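Local coordinates for uncharacterized protein (Legionella pneumophila subsp. pneumophila str. Philadelphia 1, PDB 4EZI) that is of unknown function but has an alpha/beta-hydrolase fold and may be a lipase-like hydrolase, at residues Phe17-Leu26 with Tyr99-Asn107; Ile76-Arg87 with Tyr111-Gly122. One frame throughout, in Å; residues are numbered along the deposited sequence.

Contact 1: Phe17-Leu26 with Tyr99-Asn107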
loop_
_atom_site.group_PDB
_atom_site.type_symbol
_atom_site.label_atom_id
_atom_site.label_comp_id
_atom_site.label_asym_id
_atom_site.label_seq_id
_atom_site.Cartn_x
_atom_site.Cartn_y
_atom_site.Cartn_z
ATOM N N PHE A 17 10.772 -19.051 6.651
ATOM C CA PHE A 17 10.242 -18.232 7.709
ATOM C C PHE A 17 9.352 -19.144 8.550
ATOM O O PHE A 17 8.247 -19.520 8.147
ATOM C CB PHE A 17 9.451 -17.060 7.126
ATOM C CG PHE A 17 9.021 -16.051 8.146
ATOM C CD1 PHE A 17 9.939 -15.201 8.737
ATOM C CD2 PHE A 17 7.687 -15.961 8.527
ATOM C CE1 PHE A 17 9.528 -14.285 9.692
ATOM C CE2 PHE A 17 7.290 -15.055 9.483
ATOM C CZ PHE A 17 8.215 -14.216 10.058
ATOM N N SER A 18 9.872 -19.537 9.707
ATOM C CA SER A 18 9.277 -20.592 10.497
ATOM C C SER A 18 8.077 -20.150 11.320
ATOM O O SER A 18 7.901 -18.987 11.644
ATOM C CB SER A 18 10.323 -21.184 11.444
ATOM O OG SER A 18 10.518 -20.302 12.533
ATOM N N ARG A 19 7.281 -21.142 11.698
ATOM C CA ARG A 19 6.172 -20.994 12.648
ATOM C C ARG A 19 6.612 -20.289 13.903
ATOM O O ARG A 19 5.927 -19.447 14.454
ATOM C CB ARG A 19 5.664 -22.385 13.064
ATOM C CG ARG A 19 4.976 -23.154 11.943
ATOM C CD ARG A 19 4.809 -24.610 12.268
ATOM N NE ARG A 19 3.678 -24.766 13.167
ATOM C CZ ARG A 19 2.728 -25.675 12.999
ATOM N NH1 ARG A 19 2.803 -26.517 11.976
ATOM N NH2 ARG A 19 1.718 -25.753 13.857
ATOM N N GLU A 20 7.772 -20.696 14.381
ATOM C CA GLU A 20 8.277 -20.179 15.652
ATOM C C GLU A 20 8.641 -18.696 15.562
ATOM O O GLU A 20 8.290 -17.894 16.437
ATOM C CB GLU A 20 9.504 -20.981 16.101
ATOM C CG GLU A 20 9.225 -22.419 16.545
ATOM C CD GLU A 20 8.994 -23.436 15.432
ATOM O OE1 GLU A 20 9.316 -23.193 14.237
ATOM O OE2 GLU A 20 8.474 -24.532 15.770
ATOM N N THR A 21 9.294 -18.313 14.473
ATOM C CA THR A 21 9.627 -16.894 14.215
ATOM C C THR A 21 8.342 -16.064 14.043
ATOM O O THR A 21 8.221 -14.958 14.588
ATOM C CB THR A 21 10.534 -16.776 12.985
ATOM O OG1 THR A 21 11.674 -17.625 13.160
ATOM C CG2 THR A 21 10.981 -15.360 12.757
ATOM N N ALA A 22 7.356 -16.638 13.359
ATOM C CA ALA A 22 6.072 -15.997 13.159
ATOM C C ALA A 22 5.360 -15.762 14.477
ATOM O O ALA A 22 4.805 -14.684 14.709
ATOM C CB ALA A 22 5.187 -16.832 12.195
ATOM N N GLU A 23 5.353 -16.773 15.351
ATOM C CA GLU A 23 4.690 -16.666 16.653
ATOM C C GLU A 23 5.285 -15.536 17.484
ATOM O O GLU A 23 4.567 -14.763 18.107
ATOM C CB GLU A 23 4.783 -17.989 17.411
ATOM C CG GLU A 23 4.015 -17.983 18.726
ATOM C CD GLU A 23 3.709 -19.381 19.234
ATOM O OE1 GLU A 23 3.965 -20.363 18.498
ATOM O OE2 GLU A 23 3.196 -19.497 20.368
ATOM N N ILE A 24 6.604 -15.428 17.485
ATOM C CA ILE A 24 7.286 -14.338 18.199
ATOM C C ILE A 24 6.864 -12.985 17.662
ATOM O O ILE A 24 6.606 -12.059 18.428
ATOM C CB ILE A 24 8.817 -14.510 18.098
ATOM C CG1 ILE A 24 9.255 -15.742 18.919
ATOM C CG2 ILE A 24 9.579 -13.264 18.562
ATOM C CD1 ILE A 24 10.615 -16.304 18.578
ATOM N N ALA A 25 6.742 -12.868 16.340
ATOM C CA ALA A 25 6.356 -11.609 15.744
ATOM C C ALA A 25 4.917 -11.244 16.082
ATOM O O ALA A 25 4.615 -10.075 16.375
ATOM C CB ALA A 25 6.542 -11.670 14.240
ATOM N N LEU A 26 4.022 -12.233 16.062
ATOM C CA LEU A 26 2.618 -11.967 16.379
ATOM C C LEU A 26 2.446 -11.521 17.829
ATOM O O LEU A 26 1.638 -10.665 18.128
ATOM C CB LEU A 26 1.766 -13.216 16.118
ATOM C CG LEU A 26 1.621 -13.641 14.656
ATOM C CD1 LEU A 26 1.139 -15.101 14.536
ATOM C CD2 LEU A 26 0.675 -12.715 13.897
ATOM N N TYR A 99 7.780 -8.914 9.340
ATOM C CA TYR A 99 7.426 -10.234 9.797
ATOM C C TYR A 99 5.926 -10.367 10.062
ATOM O O TYR A 99 5.350 -11.427 9.814
ATOM C CB TYR A 99 8.169 -10.608 11.075
ATOM C CG TYR A 99 9.637 -10.980 10.940
ATOM C CD1 TYR A 99 10.340 -10.859 9.742
ATOM C CD2 TYR A 99 10.326 -11.443 12.039
ATOM C CE1 TYR A 99 11.658 -11.245 9.671
ATOM C CE2 TYR A 99 11.632 -11.830 11.970
ATOM C CZ TYR A 99 12.294 -11.721 10.783
ATOM O OH TYR A 99 13.615 -12.136 10.697
ATOM N N ILE A 100 5.302 -9.331 10.616
ATOM C CA ILE A 100 3.913 -9.456 11.003
ATOM C C ILE A 100 3.002 -9.786 9.816
ATOM O O ILE A 100 2.011 -10.503 9.985
ATOM C CB ILE A 100 3.423 -8.168 11.740
ATOM C CG1 ILE A 100 2.142 -8.417 12.489
ATOM C CG2 ILE A 100 3.343 -6.969 10.806
ATOM C CD1 ILE A 100 2.292 -9.394 13.672
ATOM N N TYR A 101 3.318 -9.273 8.636
ATOM C CA TYR A 101 2.507 -9.528 7.445
ATOM C C TYR A 101 2.610 -10.975 7.022
ATOM O O TYR A 101 1.607 -11.628 6.745
ATOM C CB TYR A 101 2.868 -8.569 6.296
ATOM C CG TYR A 101 2.915 -7.153 6.781
ATOM C CD1 TYR A 101 1.757 -6.480 7.072
ATOM C CD2 TYR A 101 4.117 -6.516 7.027
ATOM C CE1 TYR A 101 1.768 -5.183 7.642
ATOM C CE2 TYR A 101 4.161 -5.255 7.590
ATOM C CZ TYR A 101 2.993 -4.589 7.890
ATOM O OH TYR A 101 3.069 -3.339 8.457
ATOM N N LEU A 102 3.822 -11.509 7.025
ATOM C CA LEU A 102 4.031 -12.928 6.745
ATOM C C LEU A 102 3.355 -13.827 7.786
ATOM O O LEU A 102 2.692 -14.807 7.449
ATOM C CB LEU A 102 5.516 -13.266 6.697
ATOM C CG LEU A 102 6.324 -12.587 5.607
ATOM C CD1 LEU A 102 7.744 -13.117 5.673
ATOM C CD2 LEU A 102 5.723 -12.835 4.211
ATOM N N ALA A 103 3.501 -13.453 9.052
ATOM C CA ALA A 103 2.978 -14.253 10.137
ATOM C C ALA A 103 1.459 -14.349 10.071
ATOM O O ALA A 103 0.877 -15.421 10.235
ATOM C CB ALA A 103 3.457 -13.706 11.470
ATOM N N ALA A 104 0.816 -13.205 9.863
ATOM C CA ALA A 104 -0.639 -13.162 9.863
ATOM C C ALA A 104 -1.229 -13.831 8.620
ATOM O O ALA A 104 -2.115 -14.669 8.722
ATOM C CB ALA A 104 -1.103 -11.698 10.001
ATOM N N TYR A 105 -0.751 -13.430 7.450
ATOM C CA TYR A 105 -1.334 -13.891 6.198
ATOM C C TYR A 105 -0.838 -15.245 5.732
ATOM O O TYR A 105 -1.581 -15.962 5.052
ATOM C CB TYR A 105 -1.089 -12.861 5.095
ATOM C CG TYR A 105 -1.912 -11.605 5.209
ATOM C CD1 TYR A 105 -3.283 -11.650 5.059
ATOM C CD2 TYR A 105 -1.328 -10.353 5.439
ATOM C CE1 TYR A 105 -4.064 -10.504 5.150
ATOM C CE2 TYR A 105 -2.092 -9.196 5.540
ATOM C CZ TYR A 105 -3.458 -9.275 5.392
ATOM O OH TYR A 105 -4.261 -8.147 5.436
ATOM N N GLY A 106 0.416 -15.547 6.041
ATOM C CA GLY A 106 1.077 -16.753 5.584
ATOM C C GLY A 106 1.100 -17.831 6.645
ATOM O O GLY A 106 0.419 -18.861 6.511
ATOM N N ASN A 107 1.872 -17.618 7.710
ATOM C CA ASN A 107 2.008 -18.673 8.717
ATOM C C ASN A 107 0.703 -19.022 9.393
ATOM O O ASN A 107 0.491 -20.188 9.715
ATOM C CB ASN A 107 3.053 -18.347 9.774
ATOM C CG ASN A 107 4.398 -18.012 9.193
ATOM O OD1 ASN A 107 4.612 -16.890 8.773
ATOM N ND2 ASN A 107 5.326 -18.971 9.215
#
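Ala22 and Ala103 mark where helix 19-26 crosses helix 99-107: their CA atoms are 4.7 Å apart, the local axes come within 8.6 Å, and the N-to-C directions differ by 111°. Small side chains permit this approach, Ala22 CB touching Ala103 CB, with the latter also against Ala22 O. To the C-terminal side of Ala22, Leu26 laps over Ala103 through CG and both methyl carbons, and its CD2 meets Ile100 CD1 at 3.7 Å; Ala25 CB rests on Tyr99 CB.

Phe17, the last residue of edge strand 8-17, fills the angle between the helices. With CG anti to the backbone N (chi1 -172°), its ring reaches across to Tyr99 in a T-shaped pair: the Phe17 edge, led by CE1, stands 3.4 Å above the centre of the Tyr99 ring, and the planes meet at 66°. Thr21 CG2 touches the same tyrosine at CE2. Leu102 CD1 lies over one face of Phe17 in a CH-pi contact, 4.1 Å from the ring centroid. In this alpha/beta-hydrolase fold, helix 99-107 is the crossover of a beta-alpha-beta unit, so the end of strand 8-17 and the helix after it pack directly against that crossover helix.

Asn107 joins the same corner where its helix widens into a pi-type turn. Its ND2 donates to Phe17 O over 3.2 Å; the acceptor lies in the amide plane, yet the donor stands well above the carbonyl plane of Phe17. The stronger partner of ND2 is Tyr39 O, so two backbone carbonyls fix the rotation of the amide. Asn107 OD1 meets the Phe17 ring edge at CD2 (3.2 Å). Ala22 CB presses against Asn107 CG at 3.3 Å.

Contact 2: Ile76-Arg87 with Tyr111-Gly122; sequences IISYQHGTRFER and YMTVMPDYLGLG
His81 and Tyr118 interlock just beyond the parallel strands 76-80 and 112-116. The Tyr118 ring covers one face of the imidazole, CE2 lying 3.3 Å above its plane toward the rim, and the two rings are oblique at 37°. His81 chi1 (70°) sets CG between the backbone N and carbonyl carbon, which turns NE2 to Asp117 O at 2.7 Å; ND1 binds Gly82 O, so both nitrogens pin the ring. Leu121 sets CD1 at the ring's edge, by CE1, and CD2 against Arg87 CA. Tyr118 OH donates to His81 O and also bonds Ser174.

Ile77 N to Met112 O, Val114 N to Ile77 O and Tyr79 N to Val114 O set the parallel register of neighbouring strands in a beta-alpha-beta unit. On one face Ile76 CG2 fits against Val114 CG2 (3.8 Å), and its CD1 meets CE of selenomethionine Met112; on the other, Ile77 CG2 packs into the corner formed by Tyr111 CB and Thr113 OG1. CE of selenomethionine Met115 meets Tyr79 CD1. Where the strands part, a water bridges Tyr79 O, His81 N and Pro116 O. Gly120 O sits over one face of the Arg87 guanidinium, and NH1 donates to Gly122 O (2.9 Å), near the guanidinium plane, and to Asn124 O.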
loop_
_atom_site.group_PDB
_atom_site.type_symbol
_atom_site.label_atom_id
_atom_site.label_comp_id
_atom_site.label_asym_id
_atom_site.label_seq_id
_atom_site.Cartn_x
_atom_site.Cartn_y
_atom_site.Cartn_z
ATOM N N ILE A 76 -4.288 -16.683 -2.744
ATOM C CA ILE A 76 -3.264 -15.638 -2.808
ATOM C C ILE A 76 -3.761 -14.371 -2.154
ATOM O O ILE A 76 -4.874 -13.955 -2.413
ATOM C CB ILE A 76 -2.878 -15.319 -4.275
ATOM C CG1 ILE A 76 -2.270 -16.552 -4.940
ATOM C CG2 ILE A 76 -1.912 -14.157 -4.384
ATOM C CD1 ILE A 76 -1.975 -16.365 -6.428
ATOM N N ILE A 77 -2.912 -13.763 -1.328
ATOM C CA ILE A 77 -3.175 -12.425 -0.813
ATOM C C ILE A 77 -2.073 -11.502 -1.324
ATOM O O ILE A 77 -0.881 -11.811 -1.191
ATOM C CB ILE A 77 -3.327 -12.419 0.719
ATOM C CG1 ILE A 77 -3.849 -11.068 1.255
ATOM C CG2 ILE A 77 -2.070 -12.882 1.444
ATOM C CD1 ILE A 77 -2.808 -10.039 1.565
ATOM N N SER A 78 -2.484 -10.409 -1.973
ATOM C CA SER A 78 -1.553 -9.380 -2.423
ATOM C C SER A 78 -1.643 -8.267 -1.401
ATOM O O SER A 78 -2.700 -7.657 -1.255
ATOM C CB SER A 78 -1.933 -8.889 -3.835
ATOM O OG SER A 78 -1.021 -7.942 -4.342
ATOM N N TYR A 79 -0.542 -8.010 -0.707
ATOM C CA TYR A 79 -0.472 -7.030 0.342
ATOM C C TYR A 79 0.435 -5.863 -0.094
ATOM O O TYR A 79 1.621 -6.073 -0.355
ATOM C CB TYR A 79 0.053 -7.626 1.672
ATOM C CG TYR A 79 -0.031 -6.603 2.769
ATOM C CD1 TYR A 79 1.019 -5.708 3.005
ATOM C CD2 TYR A 79 -1.194 -6.452 3.492
ATOM C CE1 TYR A 79 0.911 -4.740 3.976
ATOM C CE2 TYR A 79 -1.344 -5.458 4.440
ATOM C CZ TYR A 79 -0.292 -4.597 4.675
ATOM O OH TYR A 79 -0.424 -3.609 5.628
ATOM N N GLN A 80 -0.152 -4.667 -0.079
ATOM C CA GLN A 80 0.490 -3.435 -0.523
ATOM C C GLN A 80 0.894 -2.607 0.697
ATOM O O GLN A 80 0.054 -2.127 1.464
ATOM C CB GLN A 80 -0.492 -2.672 -1.387
ATOM C CG GLN A 80 -0.714 -3.245 -2.774
ATOM C CD GLN A 80 -1.278 -4.645 -2.785
ATOM O OE1 GLN A 80 -0.591 -5.565 -3.216
ATOM N NE2 GLN A 80 -2.529 -4.815 -2.347
ATOM N N HIS A 81 2.192 -2.420 0.865
ATOM C CA HIS A 81 2.745 -1.764 2.048
ATOM C C HIS A 81 2.486 -0.264 2.111
ATOM O O HIS A 81 2.190 0.384 1.104
ATOM C CB HIS A 81 4.249 -2.067 2.189
ATOM C CG HIS A 81 5.114 -1.409 1.158
ATOM N ND1 HIS A 81 5.428 -0.065 1.207
ATOM C CD2 HIS A 81 5.824 -1.923 0.129
ATOM C CE1 HIS A 81 6.235 0.235 0.202
ATOM N NE2 HIS A 81 6.514 -0.881 -0.452
ATOM N N GLY A 82 2.662 0.290 3.302
ATOM C CA GLY A 82 2.493 1.713 3.522
ATOM C C GLY A 82 3.708 2.543 3.140
ATOM O O GLY A 82 4.625 2.075 2.478
ATOM N N THR A 83 3.712 3.796 3.527
ATOM C CA THR A 83 4.762 4.727 3.075
ATOM C C THR A 83 6.116 4.262 3.568
ATOM O O THR A 83 6.304 4.040 4.770
ATOM C CB THR A 83 4.516 6.124 3.643
ATOM O OG1 THR A 83 3.257 6.610 3.209
ATOM C CG2 THR A 83 5.620 7.100 3.242
ATOM N N ARG A 84 7.053 4.151 2.633
ATOM C CA ARG A 84 8.432 3.874 2.951
ATOM C C ARG A 84 9.291 4.924 2.276
ATOM O O ARG A 84 9.179 5.150 1.073
ATOM C CB ARG A 84 8.841 2.468 2.494
ATOM C CG ARG A 84 7.967 1.376 3.086
ATOM C CD ARG A 84 8.125 1.180 4.575
ATOM N NE ARG A 84 7.076 0.292 5.123
ATOM C CZ ARG A 84 7.005 -1.027 4.973
ATOM N NH1 ARG A 84 7.913 -1.717 4.303
ATOM N NH2 ARG A 84 5.970 -1.681 5.500
ATOM N N PHE A 85 10.133 5.555 3.077
ATOM C CA PHE A 85 11.061 6.576 2.622
ATOM C C PHE A 85 12.463 6.017 2.334
ATOM O O PHE A 85 13.297 6.734 1.761
ATOM C CB PHE A 85 11.244 7.652 3.715
ATOM C CG PHE A 85 9.991 8.399 4.078
ATOM C CD1 PHE A 85 9.565 9.465 3.340
ATOM C CD2 PHE A 85 9.266 8.037 5.190
ATOM C CE1 PHE A 85 8.399 10.142 3.713
ATOM C CE2 PHE A 85 8.118 8.731 5.571
ATOM C CZ PHE A 85 7.689 9.762 4.833
ATOM N N GLU A 86 12.730 4.805 2.811
ATOM C CA GLU A 86 14.003 4.117 2.673
ATOM C C GLU A 86 13.897 3.038 1.617
ATOM O O GLU A 86 12.993 2.170 1.652
ATOM C CB GLU A 86 14.398 3.483 3.992
ATOM C CG GLU A 86 14.479 4.460 5.159
ATOM C CD GLU A 86 14.634 3.773 6.499
ATOM O OE1 GLU A 86 15.415 2.803 6.592
ATOM O OE2 GLU A 86 13.975 4.219 7.472
ATOM N N ARG A 87 14.839 3.051 0.684
ATOM C CA ARG A 87 14.848 2.108 -0.437
ATOM C C ARG A 87 14.739 0.654 0.030
ATOM O O ARG A 87 14.041 -0.159 -0.560
ATOM C CB ARG A 87 16.138 2.289 -1.284
ATOM C CG ARG A 87 16.350 1.171 -2.269
ATOM C CD ARG A 87 17.483 1.446 -3.214
ATOM N NE ARG A 87 17.206 2.504 -4.162
ATOM C CZ ARG A 87 16.460 2.360 -5.248
ATOM N NH1 ARG A 87 15.863 1.206 -5.555
ATOM N NH2 ARG A 87 16.324 3.398 -6.052
ATOM N N TYR A 111 -2.148 -18.297 3.344
ATOM C CA TYR A 111 -2.191 -17.767 2.001
ATOM C C TYR A 111 -0.788 -17.600 1.447
ATOM O O TYR A 111 0.164 -17.290 2.176
ATOM C CB TYR A 111 -2.902 -16.403 1.970
ATOM C CG TYR A 111 -4.313 -16.372 2.554
ATOM C CD1 TYR A 111 -5.169 -17.460 2.459
ATOM C CD2 TYR A 111 -4.779 -15.242 3.190
ATOM C CE1 TYR A 111 -6.459 -17.408 2.975
ATOM C CE2 TYR A 111 -6.041 -15.175 3.708
ATOM C CZ TYR A 111 -6.887 -16.263 3.616
ATOM O OH TYR A 111 -8.164 -16.176 4.139
HETATM N N MSE A 112 -0.655 -17.801 0.137
HETATM C CA MSE A 112 0.524 -17.361 -0.577
HETATM C C MSE A 112 0.542 -15.847 -0.571
HETATM O O MSE A 112 -0.391 -15.229 -1.085
HETATM C CB MSE A 112 0.551 -17.927 -1.991
HETATM C CG MSE A 112 1.792 -17.438 -2.769
HETATM SE SE MSE A 112 1.992 -18.302 -4.488
HETATM C CE MSE A 112 1.716 -16.812 -5.629
ATOM N N THR A 113 1.549 -15.258 0.076
ATOM C CA THR A 113 1.572 -13.843 0.400
ATOM C C THR A 113 2.518 -13.151 -0.577
ATOM O O THR A 113 3.704 -13.495 -0.681
ATOM C CB THR A 113 1.940 -13.658 1.892
ATOM O OG1 THR A 113 0.988 -14.371 2.695
ATOM C CG2 THR A 113 1.963 -12.206 2.291
ATOM N N VAL A 114 1.979 -12.191 -1.326
ATOM C CA VAL A 114 2.648 -11.525 -2.440
ATOM C C VAL A 114 2.727 -10.050 -2.086
ATOM O O VAL A 114 1.712 -9.436 -1.828
ATOM C CB VAL A 114 1.854 -11.740 -3.738
ATOM C CG1 VAL A 114 2.439 -10.984 -4.886
ATOM C CG2 VAL A 114 1.768 -13.255 -4.056
HETATM N N MSE A 115 3.942 -9.488 -2.065
HETATM C CA MSE A 115 4.174 -8.158 -1.524
HETATM C C MSE A 115 5.081 -7.365 -2.453
HETATM O O MSE A 115 6.303 -7.555 -2.445
HETATM C CB MSE A 115 4.796 -8.253 -0.128
HETATM C CG MSE A 115 4.007 -9.120 0.816
HETATM SE SE MSE A 115 4.754 -9.159 2.602
HETATM C CE MSE A 115 4.270 -7.398 3.138
ATOM N N PRO A 116 4.516 -6.454 -3.250
ATOM C CA PRO A 116 5.376 -5.633 -4.112
ATOM C C PRO A 116 6.208 -4.643 -3.289
ATOM O O PRO A 116 5.722 -4.119 -2.287
ATOM C CB PRO A 116 4.393 -4.873 -4.996
ATOM C CG PRO A 116 3.124 -4.817 -4.175
ATOM C CD PRO A 116 3.084 -6.135 -3.446
ATOM N N ASP A 117 7.405 -4.313 -3.765
ATOM C CA ASP A 117 8.175 -3.244 -3.150
ATOM C C ASP A 117 7.722 -1.851 -3.558
ATOM O O ASP A 117 7.898 -0.898 -2.801
ATOM C CB ASP A 117 9.679 -3.372 -3.470
ATOM C CG ASP A 117 10.346 -4.559 -2.833
ATOM O OD1 ASP A 117 9.818 -5.137 -1.860
ATOM O OD2 ASP A 117 11.455 -4.903 -3.297
ATOM N N TYR A 118 7.198 -1.752 -4.773
ATOM C CA TYR A 118 6.854 -0.516 -5.516
ATOM C C TYR A 118 8.068 0.015 -6.294
ATOM O O TYR A 118 9.226 -0.268 -5.991
ATOM C CB TYR A 118 6.324 0.632 -4.666
ATOM C CG TYR A 118 5.108 0.382 -3.830
ATOM C CD1 TYR A 118 4.107 -0.481 -4.204
ATOM C CD2 TYR A 118 4.933 1.107 -2.666
ATOM C CE1 TYR A 118 2.976 -0.653 -3.414
ATOM C CE2 TYR A 118 3.800 0.962 -1.897
ATOM C CZ TYR A 118 2.809 0.073 -2.257
ATOM O OH TYR A 118 1.660 -0.058 -1.489
ATOM N N LEU A 119 7.781 0.798 -7.318
ATOM C CA LEU A 119 8.818 1.474 -8.088
ATOM C C LEU A 119 9.625 2.421 -7.219
ATOM O O LEU A 119 9.121 3.029 -6.265
ATOM C CB LEU A 119 8.190 2.246 -9.241
ATOM C CG LEU A 119 7.419 1.422 -10.264
ATOM C CD1 LEU A 119 6.967 2.344 -11.404
ATOM C CD2 LEU A 119 8.217 0.241 -10.786
ATOM N N GLY A 120 10.905 2.557 -7.562
ATOM C CA GLY A 120 11.810 3.428 -6.851
ATOM C C GLY A 120 12.330 2.877 -5.539
ATOM O O GLY A 120 13.091 3.556 -4.847
ATOM N N LEU A 121 11.928 1.661 -5.192
ATOM C CA LEU A 121 12.310 1.035 -3.930
ATOM C C LEU A 121 12.840 -0.369 -4.239
ATOM O O LEU A 121 12.722 -0.879 -5.354
ATOM C CB LEU A 121 11.145 0.977 -2.959
ATOM C CG LEU A 121 10.514 2.324 -2.625
ATOM C CD1 LEU A 121 9.210 2.117 -1.854
ATOM C CD2 LEU A 121 11.447 3.255 -1.853
ATOM N N GLY A 122 13.412 -1.015 -3.233
ATOM C CA GLY A 122 13.982 -2.350 -3.437
ATOM C C GLY A 122 15.066 -2.334 -4.491
ATOM O O GLY A 122 15.953 -1.476 -4.473
HETATM O O HOH W 1 3.865 -4.475 -0.326
#

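How the contacts relate
From the N terminus, edge strand 8-17 runs into helix 19-27, the first half of contact 1. The chain next forms strands 41-51 and 57-67, then strand 74-80 and the loop after it, the first half of contact 2. Helix 99-108 completes contact 1, closing a loop of 72 intervening residues, and strand 112-116 with the loop after it completes contact 2 across only 23. The segments therefore alternate, and the two loops cross. Helix 99-108 joins the strands of contact 2, and Tyr105 O and Tyr111 N probably form a hydrogen bond where the chain turns into strand 112-116. The centres are about 17 Å apart, yet Tyr105 packs on Tyr79 and Thr113, and Tyr101 stacks on Tyr79.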